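Local structure of protein Bug27 (Bordetella pertussis, 2QPQ) at residues 11-16 and 56-61; 87-92 and 284-289; 232-237 and 241-246. The protein probably binds a small solute in the periplasm as a Venus-flytrap receptor of the Bug family and presents it for uptake. One frame throughout, in Å; residues are numbered along the deposited sequence.

How the contacts relate
Contacts 1 and 3 both set a helix against the same mixed sheet, the first through strand 10-14 and the second through strand 227-235, and their centres lie about 13 Å apart. Contact 3 is the more buried and wholly free of hydrogen bonds between its segments; contact 1 has a similar apolar part but ends in a salt bridge. Contact 2 involves no strand: the loop 87-92 meets helix 275-296, and its exposed D287 pairs with a lysine beside a buried isoleucine. The loop nevertheless joins the other two, since R56 N lies 3.8 Å from F87 CE2, and D92 O is 3.0 Å from G236 N, a probable hydrogen bond.

Contact 1 of 3, residues 11-16 and 56-61; sequences DIIVTF and RLVADR
I13 on strand 10-14 and V58 on helix 52-59 mark the closest backbone approach, their CA atoms 7.5 Å apart, a spacing that leaves room for side chains between strand and helix. The apolar part of the contact is centred on I13. Its CG1 lies 3.7 Å from V58 CG2, and the two side chains run past each other in opposite directions. I13 CG1 stands anti to the carbonyl carbon, and the bend at chi2 (-55°) turns CD1 to L57 CD2 at 4.1 Å; here the side chains cross at about a right angle.

Two residues before I13 on the same strand, D11 makes the polar part. Both terminal nitrogens of R61 converge on a single carboxylate oxygen: NH1 donates to D11 OD2 over 2.7 Å at 158°, and a weak second bond comes from R61 NH2. The NH1 bond uses the anti side of OD2, and the oxygen lies almost exactly in the guanidinium plane; carboxylate and guanidinium are nearly coplanar, 19° apart. The arginine chain bends at chi2, and a turn at chi4 sets the guanidinium edge-on to D11 OD2. R61 NH1 also bonds S67 OG, while D11 OD1 lies close to E44 OE2, a like charge that the arginine would be expected to offset in part.

V58 also touches L69 of strand 67-72; on the other face of the sheet I12 meets A26 of helix 21-35. Helix 52-59 is the connection of a beta-alpha-beta crossover from strand 41-45 to strand 67-72, passing over strand 10-14, which lies between them.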
loop_
_atom_site.group_PDB
_atom_site.type_symbol
_atom_site.label_atom_id
_atom_site.label_comp_id
_atom_site.label_asym_id
_atom_site.label_seq_id
_atom_site.Cartn_x
_atom_site.Cartn_y
_atom_site.Cartn_z
ATOM N N ASP A 11 -9.294 -18.228 8.056
ATOM C CA ASP A 11 -9.562 -17.932 6.658
ATOM C C ASP A 11 -9.092 -16.494 6.479
ATOM O O ASP A 11 -9.660 -15.590 7.050
ATOM C CB ASP A 11 -11.061 -18.050 6.417
ATOM C CG ASP A 11 -11.446 -17.834 4.957
ATOM O OD1 ASP A 11 -10.548 -17.931 4.062
ATOM O OD2 ASP A 11 -12.652 -17.599 4.704
ATOM N N ILE A 12 -8.001 -16.304 5.751
ATOM C CA ILE A 12 -7.405 -14.986 5.593
ATOM C C ILE A 12 -7.770 -14.572 4.174
ATOM O O ILE A 12 -7.376 -15.237 3.205
ATOM C CB ILE A 12 -5.868 -15.031 5.779
ATOM C CG1 ILE A 12 -5.495 -15.427 7.219
ATOM C CG2 ILE A 12 -5.200 -13.695 5.410
ATOM C CD1 ILE A 12 -3.981 -15.669 7.372
ATOM N N ILE A 13 -8.530 -13.490 4.062
ATOM C CA ILE A 13 -9.044 -13.064 2.753
ATOM C C ILE A 13 -8.183 -11.919 2.295
ATOM O O ILE A 13 -8.078 -10.890 2.978
ATOM C CB ILE A 13 -10.548 -12.636 2.812
ATOM C CG1 ILE A 13 -11.481 -13.753 3.372
ATOM C CG2 ILE A 13 -10.997 -12.122 1.429
ATOM C CD1 ILE A 13 -11.390 -15.066 2.646
ATOM N N VAL A 14 -7.489 -12.119 1.176
ATOM C CA VAL A 14 -6.577 -11.098 0.670
ATOM C C VAL A 14 -7.297 -10.199 -0.347
ATOM O O VAL A 14 -7.926 -10.708 -1.255
ATOM C CB VAL A 14 -5.315 -11.727 0.026
ATOM C CG1 VAL A 14 -4.287 -10.650 -0.211
ATOM C CG2 VAL A 14 -4.738 -12.827 0.917
ATOM N N THR A 15 -7.149 -8.884 -0.189
ATOM C CA THR A 15 -7.906 -7.878 -0.956
ATOM C C THR A 15 -7.238 -7.591 -2.284
ATOM O O THR A 15 -7.782 -6.876 -3.106
ATOM C CB THR A 15 -7.973 -6.530 -0.193
ATOM O OG1 THR A 15 -6.652 -6.171 0.261
ATOM C CG2 THR A 15 -8.964 -6.610 0.986
ATOM N N PHE A 16 -6.059 -8.156 -2.497
ATOM C CA PHE A 16 -5.315 -7.940 -3.753
ATOM C C PHE A 16 -4.855 -9.255 -4.340
ATOM O O PHE A 16 -4.781 -10.270 -3.632
ATOM C CB PHE A 16 -4.183 -6.902 -3.549
ATOM C CG PHE A 16 -4.689 -5.483 -3.614
ATOM C CD1 PHE A 16 -5.351 -4.913 -2.517
ATOM C CD2 PHE A 16 -4.628 -4.762 -4.801
ATOM C CE1 PHE A 16 -5.902 -3.632 -2.591
ATOM C CE2 PHE A 16 -5.172 -3.486 -4.887
ATOM C CZ PHE A 16 -5.809 -2.920 -3.779
ATOM N N ARG A 56 -16.325 -6.871 1.996
ATOM C CA ARG A 56 -17.737 -7.123 2.314
ATOM C C ARG A 56 -17.909 -8.543 2.868
ATOM O O ARG A 56 -18.673 -8.771 3.793
ATOM C CB ARG A 56 -18.585 -6.951 1.057
ATOM C CG ARG A 56 -20.098 -6.918 1.354
ATOM C CD ARG A 56 -20.871 -7.090 0.067
ATOM N NE ARG A 56 -22.146 -6.356 0.072
ATOM C CZ ARG A 56 -23.028 -6.395 -0.925
ATOM N NH1 ARG A 56 -22.779 -7.142 -2.001
ATOM N NH2 ARG A 56 -24.165 -5.697 -0.843
ATOM N N LEU A 57 -17.166 -9.488 2.306
ATOM C CA LEU A 57 -17.196 -10.860 2.741
ATOM C C LEU A 57 -16.820 -10.950 4.232
ATOM O O LEU A 57 -17.565 -11.513 5.034
ATOM C CB LEU A 57 -16.234 -11.697 1.892
ATOM C CG LEU A 57 -16.143 -13.203 2.154
ATOM C CD1 LEU A 57 -17.506 -13.850 1.874
ATOM C CD2 LEU A 57 -15.092 -13.859 1.288
ATOM N N VAL A 58 -15.656 -10.409 4.598
ATOM C CA VAL A 58 -15.257 -10.434 5.992
ATOM C C VAL A 58 -16.191 -9.659 6.921
ATOM O O VAL A 58 -16.417 -10.110 8.030
ATOM C CB VAL A 58 -13.766 -10.008 6.173
ATOM C CG1 VAL A 58 -13.339 -10.026 7.653
ATOM C CG2 VAL A 58 -12.888 -10.992 5.380
ATOM N N ALA A 59 -16.669 -8.478 6.509
ATOM C CA ALA A 59 -17.660 -7.687 7.290
ATOM C C ALA A 59 -18.844 -8.548 7.739
ATOM O O ALA A 59 -19.467 -8.271 8.775
ATOM C CB ALA A 59 -18.158 -6.507 6.473
ATOM N N ASP A 60 -19.176 -9.559 6.936
ATOM C CA ASP A 60 -20.359 -10.391 7.195
ATOM C C ASP A 60 -20.048 -11.674 7.937
ATOM O O ASP A 60 -20.958 -12.446 8.237
ATOM C CB ASP A 60 -21.026 -10.739 5.849
ATOM C CG ASP A 60 -21.862 -9.590 5.301
ATOM O OD1 ASP A 60 -22.169 -8.624 6.033
ATOM O OD2 ASP A 60 -22.250 -9.661 4.126
ATOM N N ARG A 61 -18.774 -11.944 8.202
ATOM C CA ARG A 61 -18.393 -13.129 8.978
ATOM C C ARG A 61 -18.521 -12.893 10.485
ATOM O O ARG A 61 -18.551 -11.730 10.938
ATOM C CB ARG A 61 -16.934 -13.535 8.678
ATOM C CG ARG A 61 -16.690 -14.044 7.259
ATOM C CD ARG A 61 -17.174 -15.510 7.048
ATOM N NE ARG A 61 -16.849 -15.942 5.678
ATOM C CZ ARG A 61 -15.667 -16.434 5.276
ATOM N NH1 ARG A 61 -14.666 -16.623 6.132
ATOM N NH2 ARG A 61 -15.506 -16.795 3.993
#

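Contact 2 of 3, residues 87-92 and 284-289; sequences FDPKKD and TDIDRF
K90 reaches from the loop 87-92 across I286 to D287 on helix 275-296, and its conformation sets two of the three residue pairs of the contact. CG stands anti to the carbonyl carbon (chi1 -61°), and the chain is extended from there to NZ. It therefore slides along I286 in the opposite sense to that side chain, touching it at two levels: K90 CG lies 3.9 Å from I286 CD1, and K90 CE lies 3.8 Å from I286 CG2. Both ends of the isoleucine are used because CG1 and CG2 branch apart at CB. With chi2 at 174°, I286 extends CD1 far enough to meet P89 CB as well, at 4.0 Å.

At the tip, K90 NZ donates to D287 OD1 over 2.8 Å in a salt bridge. The nitrogen approaches on the syn side of the oxygen, 23° out of the carboxylate plane, and the lysine crosses the aspartate at about a right angle. D287 OD2 is farther from NZ, at 3.6 Å, so the bond is one-sided. The aspartate is exposed, whereas I286 beside it is buried; the lysine thus spans from apolar packing to the surface with its methylenes on one and its ammonium on the other.

The loop's shape is held by D88, whose OD1 accepts from K90 N at 3.0 Å and from K91 N at 3.1 Å, both reaching it from the same face of the carboxylate. D92 OD2 takes the N-H of D88 in turn, while D92 N bonds back to D88 O. An Asx turn, extended by the K91 bond into an Asx motif, thus shapes the loop before strand 93-109 and places K90 against the long C-terminal helix 275-296.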
loop_
_atom_site.group_PDB
_atom_site.type_symbol
_atom_site.label_atom_id
_atom_site.label_comp_id
_atom_site.label_asym_id
_atom_site.label_seq_id
_atom_site.Cartn_x
_atom_site.Cartn_y
_atom_site.Cartn_z
ATOM N N PHE A 87 -20.383 -1.377 2.937
ATOM C CA PHE A 87 -20.076 -1.608 4.348
ATOM C C PHE A 87 -19.624 -0.292 4.955
ATOM O O PHE A 87 -19.376 0.688 4.245
ATOM C CB PHE A 87 -18.998 -2.685 4.541
ATOM C CG PHE A 87 -17.804 -2.517 3.619
ATOM C CD1 PHE A 87 -16.819 -1.556 3.898
ATOM C CD2 PHE A 87 -17.682 -3.291 2.490
ATOM C CE1 PHE A 87 -15.705 -1.400 3.041
ATOM C CE2 PHE A 87 -16.586 -3.111 1.615
ATOM C CZ PHE A 87 -15.622 -2.156 1.903
ATOM N N ASP A 88 -19.524 -0.266 6.270
ATOM C CA ASP A 88 -18.991 0.906 6.974
ATOM C C ASP A 88 -17.519 0.575 7.236
ATOM O O ASP A 88 -17.216 -0.289 8.045
ATOM C CB ASP A 88 -19.723 1.108 8.282
ATOM C CG ASP A 88 -19.249 2.347 9.045
ATOM O OD1 ASP A 88 -18.088 2.796 8.928
ATOM O OD2 ASP A 88 -20.046 2.882 9.821
ATOM N N PRO A 89 -16.599 1.267 6.557
ATOM C CA PRO A 89 -15.187 0.892 6.606
ATOM C C PRO A 89 -14.543 1.181 7.971
ATOM O O PRO A 89 -13.461 0.644 8.274
ATOM C CB PRO A 89 -14.546 1.783 5.520
ATOM C CG PRO A 89 -15.404 3.040 5.578
ATOM C CD PRO A 89 -16.818 2.516 5.788
ATOM N N LYS A 90 -15.185 2.013 8.788
ATOM C CA LYS A 90 -14.748 2.176 10.171
ATOM C C LYS A 90 -15.452 1.183 11.119
ATOM O O LYS A 90 -14.783 0.434 11.818
ATOM C CB LYS A 90 -14.922 3.616 10.628
ATOM C CG LYS A 90 -14.099 4.586 9.791
ATOM C CD LYS A 90 -14.097 5.938 10.425
ATOM C CE LYS A 90 -13.376 6.940 9.562
ATOM N NZ LYS A 90 -13.589 8.325 10.149
ATOM N N LYS A 91 -16.771 1.141 11.126
ATOM C CA LYS A 91 -17.448 0.338 12.147
ATOM C C LYS A 91 -17.399 -1.164 11.886
ATOM O O LYS A 91 -17.392 -1.974 12.854
ATOM C CB LYS A 91 -18.907 0.751 12.281
ATOM C CG LYS A 91 -19.662 -0.008 13.409
ATOM C CD LYS A 91 -19.333 0.578 14.802
ATOM C CE LYS A 91 -20.053 -0.200 15.882
ATOM N NZ LYS A 91 -19.210 -0.262 17.125
ATOM N N ASP A 92 -17.355 -1.537 10.608
ATOM C CA ASP A 92 -17.539 -2.952 10.269
ATOM C C ASP A 92 -16.259 -3.806 10.337
ATOM O O ASP A 92 -16.282 -4.985 10.001
ATOM C CB ASP A 92 -18.221 -3.122 8.912
ATOM C CG ASP A 92 -19.670 -2.673 8.925
ATOM O OD1 ASP A 92 -20.255 -2.510 10.024
ATOM O OD2 ASP A 92 -20.216 -2.468 7.820
ATOM N N THR A 284 -7.671 7.436 10.586
ATOM C CA THR A 284 -6.971 8.661 10.209
ATOM C C THR A 284 -6.712 8.724 8.695
ATOM O O THR A 284 -6.881 9.770 8.088
ATOM C CB THR A 284 -5.640 8.759 10.950
ATOM O OG1 THR A 284 -5.921 8.889 12.349
ATOM C CG2 THR A 284 -4.827 9.957 10.459
ATOM N N ASP A 285 -6.329 7.594 8.096
ATOM C CA ASP A 285 -6.003 7.576 6.669
ATOM C C ASP A 285 -7.280 7.624 5.836
ATOM O O ASP A 285 -7.313 8.206 4.770
ATOM C CB ASP A 285 -5.136 6.369 6.318
ATOM C CG ASP A 285 -3.642 6.623 6.571
ATOM O OD1 ASP A 285 -3.270 7.759 6.976
ATOM O OD2 ASP A 285 -2.830 5.708 6.341
ATOM N N ILE A 286 -8.339 7.017 6.339
ATOM C CA ILE A 286 -9.619 7.128 5.669
ATOM C C ILE A 286 -9.955 8.602 5.542
ATOM O O ILE A 286 -10.294 9.070 4.442
ATOM C CB ILE A 286 -10.729 6.375 6.431
ATOM C CG1 ILE A 286 -10.571 4.857 6.193
ATOM C CG2 ILE A 286 -12.133 6.866 5.932
ATOM C CD1 ILE A 286 -11.514 3.976 6.997
ATOM N N ASP A 287 -9.839 9.333 6.654
ATOM C CA ASP A 287 -10.190 10.765 6.681
ATOM C C ASP A 287 -9.292 11.565 5.746
ATOM O O ASP A 287 -9.747 12.391 4.988
ATOM C CB ASP A 287 -10.097 11.294 8.121
ATOM C CG ASP A 287 -11.212 10.744 9.036
ATOM O OD1 ASP A 287 -12.227 10.172 8.539
ATOM O OD2 ASP A 287 -11.071 10.914 10.274
ATOM N N ARG A 288 -8.003 11.291 5.804
ATOM C CA ARG A 288 -7.020 12.022 5.026
ATOM C C ARG A 288 -7.171 11.758 3.517
ATOM O O ARG A 288 -7.125 12.687 2.694
ATOM C CB ARG A 288 -5.643 11.628 5.545
ATOM C CG ARG A 288 -4.500 11.947 4.660
ATOM C CD ARG A 288 -3.407 10.973 5.010
ATOM N NE ARG A 288 -2.200 11.390 4.323
ATOM C CZ ARG A 288 -1.154 10.614 4.129
ATOM N NH1 ARG A 288 -1.169 9.342 4.531
ATOM N NH2 ARG A 288 -0.112 11.132 3.524
ATOM N N PHE A 289 -7.371 10.491 3.158
ATOM C CA PHE A 289 -7.469 10.135 1.741
ATOM C C PHE A 289 -8.766 10.658 1.193
ATOM O O PHE A 289 -8.823 11.106 0.054
ATOM C CB PHE A 289 -7.376 8.608 1.540
ATOM C CG PHE A 289 -6.007 8.059 1.837
ATOM C CD1 PHE A 289 -4.881 8.864 1.642
ATOM C CD2 PHE A 289 -5.832 6.757 2.309
ATOM C CE1 PHE A 289 -3.619 8.396 1.916
ATOM C CE2 PHE A 289 -4.517 6.242 2.554
ATOM C CZ PHE A 289 -3.430 7.068 2.375
#

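Contact 3 of 3, residues 232-237 and 241-246; sequences LLVPGA and AVRQKL
V234, on strand 227-235, meets the helix 240-254 through both of its methyl groups; its CA lies 7.7 Å from that of R243. From CB, which points to the helix, the two branches part. CG1, anti to the carbonyl carbon, goes to L246 CD1 at 3.8 Å, the valine and leucine side chains meeting tip to tip. CG2 lies between the backbone N and the carbonyl carbon (chi1 -80° for CG1) and reaches R243 CG, also at 3.8 Å, where the side chains pass at a slant. One branch is thus spent on each helix residue, three positions apart.

The arginine offers the valine a methylene close to its root. Farther out, a turn at chi3 (65°) redirects the chain, and R243 NE donates to A95 O of strand 93-109. L246 also touches V96 of that strand, and L68 of strand 67-72 meets both V234 and L246.

Strand, short turn and helix follow one another directly, a beta-alpha unit whose helix folds back over the sheet, in keeping with the alpha/beta domain of a Venus-flytrap solute-binding protein.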
loop_
_atom_site.group_PDB
_atom_site.type_symbol
_atom_site.label_atom_id
_atom_site.label_comp_id
_atom_site.label_asym_id
_atom_site.label_seq_id
_atom_site.Cartn_x
_atom_site.Cartn_y
_atom_site.Cartn_z
ATOM N N LEU A 232 -3.808 -6.771 8.940
ATOM C CA LEU A 232 -4.931 -7.654 9.053
ATOM C C LEU A 232 -5.993 -6.976 9.899
ATOM O O LEU A 232 -5.687 -6.375 10.967
ATOM C CB LEU A 232 -4.476 -8.998 9.704
ATOM C CG LEU A 232 -3.651 -9.870 8.705
ATOM C CD1 LEU A 232 -2.782 -10.906 9.390
ATOM C CD2 LEU A 232 -4.555 -10.568 7.686
ATOM N N LEU A 233 -7.229 -7.086 9.401
ATOM C CA LEU A 233 -8.443 -6.655 10.123
ATOM C C LEU A 233 -9.337 -7.855 10.377
ATOM O O LEU A 233 -9.165 -8.908 9.728
ATOM C CB LEU A 233 -9.239 -5.610 9.310
ATOM C CG LEU A 233 -8.490 -4.484 8.588
ATOM C CD1 LEU A 233 -9.430 -3.553 7.782
ATOM C CD2 LEU A 233 -7.666 -3.641 9.608
ATOM N N VAL A 234 -10.318 -7.681 11.280
ATOM C CA VAL A 234 -11.320 -8.715 11.584
ATOM C C VAL A 234 -12.667 -8.005 11.588
ATOM O O VAL A 234 -12.712 -6.774 11.492
ATOM C CB VAL A 234 -11.072 -9.396 12.952
ATOM C CG1 VAL A 234 -9.902 -10.507 12.810
ATOM C CG2 VAL A 234 -10.785 -8.333 14.078
ATOM N N PRO A 235 -13.767 -8.764 11.663
ATOM C CA PRO A 235 -15.042 -8.077 11.768
ATOM C C PRO A 235 -15.040 -7.113 12.983
ATOM O O PRO A 235 -14.467 -7.435 14.038
ATOM C CB PRO A 235 -16.046 -9.222 11.933
ATOM C CG PRO A 235 -15.344 -10.438 11.217
ATOM C CD PRO A 235 -13.917 -10.237 11.646
ATOM N N GLY A 236 -15.698 -5.960 12.797
ATOM C CA GLY A 236 -15.797 -4.888 13.769
ATOM C C GLY A 236 -16.155 -5.272 15.192
ATOM O O GLY A 236 -15.633 -4.668 16.119
ATOM N N ALA A 237 -16.994 -6.295 15.387
ATOM C CA ALA A 237 -17.417 -6.697 16.750
ATOM C C ALA A 237 -16.457 -7.679 17.441
ATOM O O ALA A 237 -16.724 -8.132 18.558
ATOM C CB ALA A 237 -18.839 -7.316 16.706
ATOM N N ALA A 241 -9.949 -9.218 23.230
ATOM C CA ALA A 241 -9.142 -10.414 23.636
ATOM C C ALA A 241 -8.785 -11.296 22.434
ATOM O O ALA A 241 -7.682 -11.891 22.363
ATOM C CB ALA A 241 -9.852 -11.248 24.692
ATOM N N VAL A 242 -9.735 -11.427 21.518
ATOM C CA VAL A 242 -9.506 -12.160 20.267
ATOM C C VAL A 242 -8.493 -11.416 19.365
ATOM O O VAL A 242 -7.542 -12.004 18.846
ATOM C CB VAL A 242 -10.855 -12.410 19.520
ATOM C CG1 VAL A 242 -10.612 -13.104 18.176
ATOM C CG2 VAL A 242 -11.846 -13.249 20.410
ATOM N N ARG A 243 -8.689 -10.115 19.182
ATOM C CA ARG A 243 -7.731 -9.287 18.408
ATOM C C ARG A 243 -6.302 -9.395 18.964
ATOM O O ARG A 243 -5.318 -9.475 18.208
ATOM C CB ARG A 243 -8.207 -7.833 18.414
ATOM C CG ARG A 243 -9.520 -7.647 17.618
ATOM C CD ARG A 243 -10.142 -6.307 17.880
ATOM N NE ARG A 243 -9.306 -5.212 17.389
ATOM C CZ ARG A 243 -9.508 -3.932 17.679
ATOM N NH1 ARG A 243 -10.502 -3.547 18.495
ATOM N NH2 ARG A 243 -8.697 -3.029 17.178
ATOM N N GLN A 244 -6.197 -9.427 20.289
ATOM C CA GLN A 244 -4.880 -9.531 20.971
ATOM C C GLN A 244 -4.271 -10.908 20.815
ATOM O O GLN A 244 -3.069 -11.041 20.591
ATOM C CB GLN A 244 -4.999 -9.120 22.446
ATOM C CG GLN A 244 -5.051 -7.618 22.525
ATOM C CD GLN A 244 -5.351 -7.069 23.901
ATOM O OE1 GLN A 244 -5.758 -7.791 24.827
ATOM N NE2 GLN A 244 -5.175 -5.766 24.033
ATOM N N LYS A 245 -5.106 -11.929 20.851
ATOM C CA LYS A 245 -4.641 -13.301 20.598
ATOM C C LYS A 245 -4.074 -13.471 19.184
ATOM O O LYS A 245 -2.984 -14.036 18.988
ATOM C CB LYS A 245 -5.765 -14.303 20.890
ATOM C CG LYS A 245 -5.909 -14.485 22.397
ATOM C CD LYS A 245 -7.049 -15.416 22.849
ATOM C CE LYS A 245 -8.450 -14.800 22.641
ATOM N NZ LYS A 245 -9.390 -15.865 22.208
ATOM N N LEU A 246 -4.809 -12.945 18.206
ATOM C CA LEU A 246 -4.329 -12.889 16.840
ATOM C C LEU A 246 -3.071 -12.042 16.681
ATOM O O LEU A 246 -2.098 -12.508 16.067
ATOM C CB LEU A 246 -5.435 -12.389 15.916
ATOM C CG LEU A 246 -6.552 -13.412 15.623
ATOM C CD1 LEU A 246 -7.674 -12.649 14.963
ATOM C CD2 LEU A 246 -6.072 -14.539 14.699
#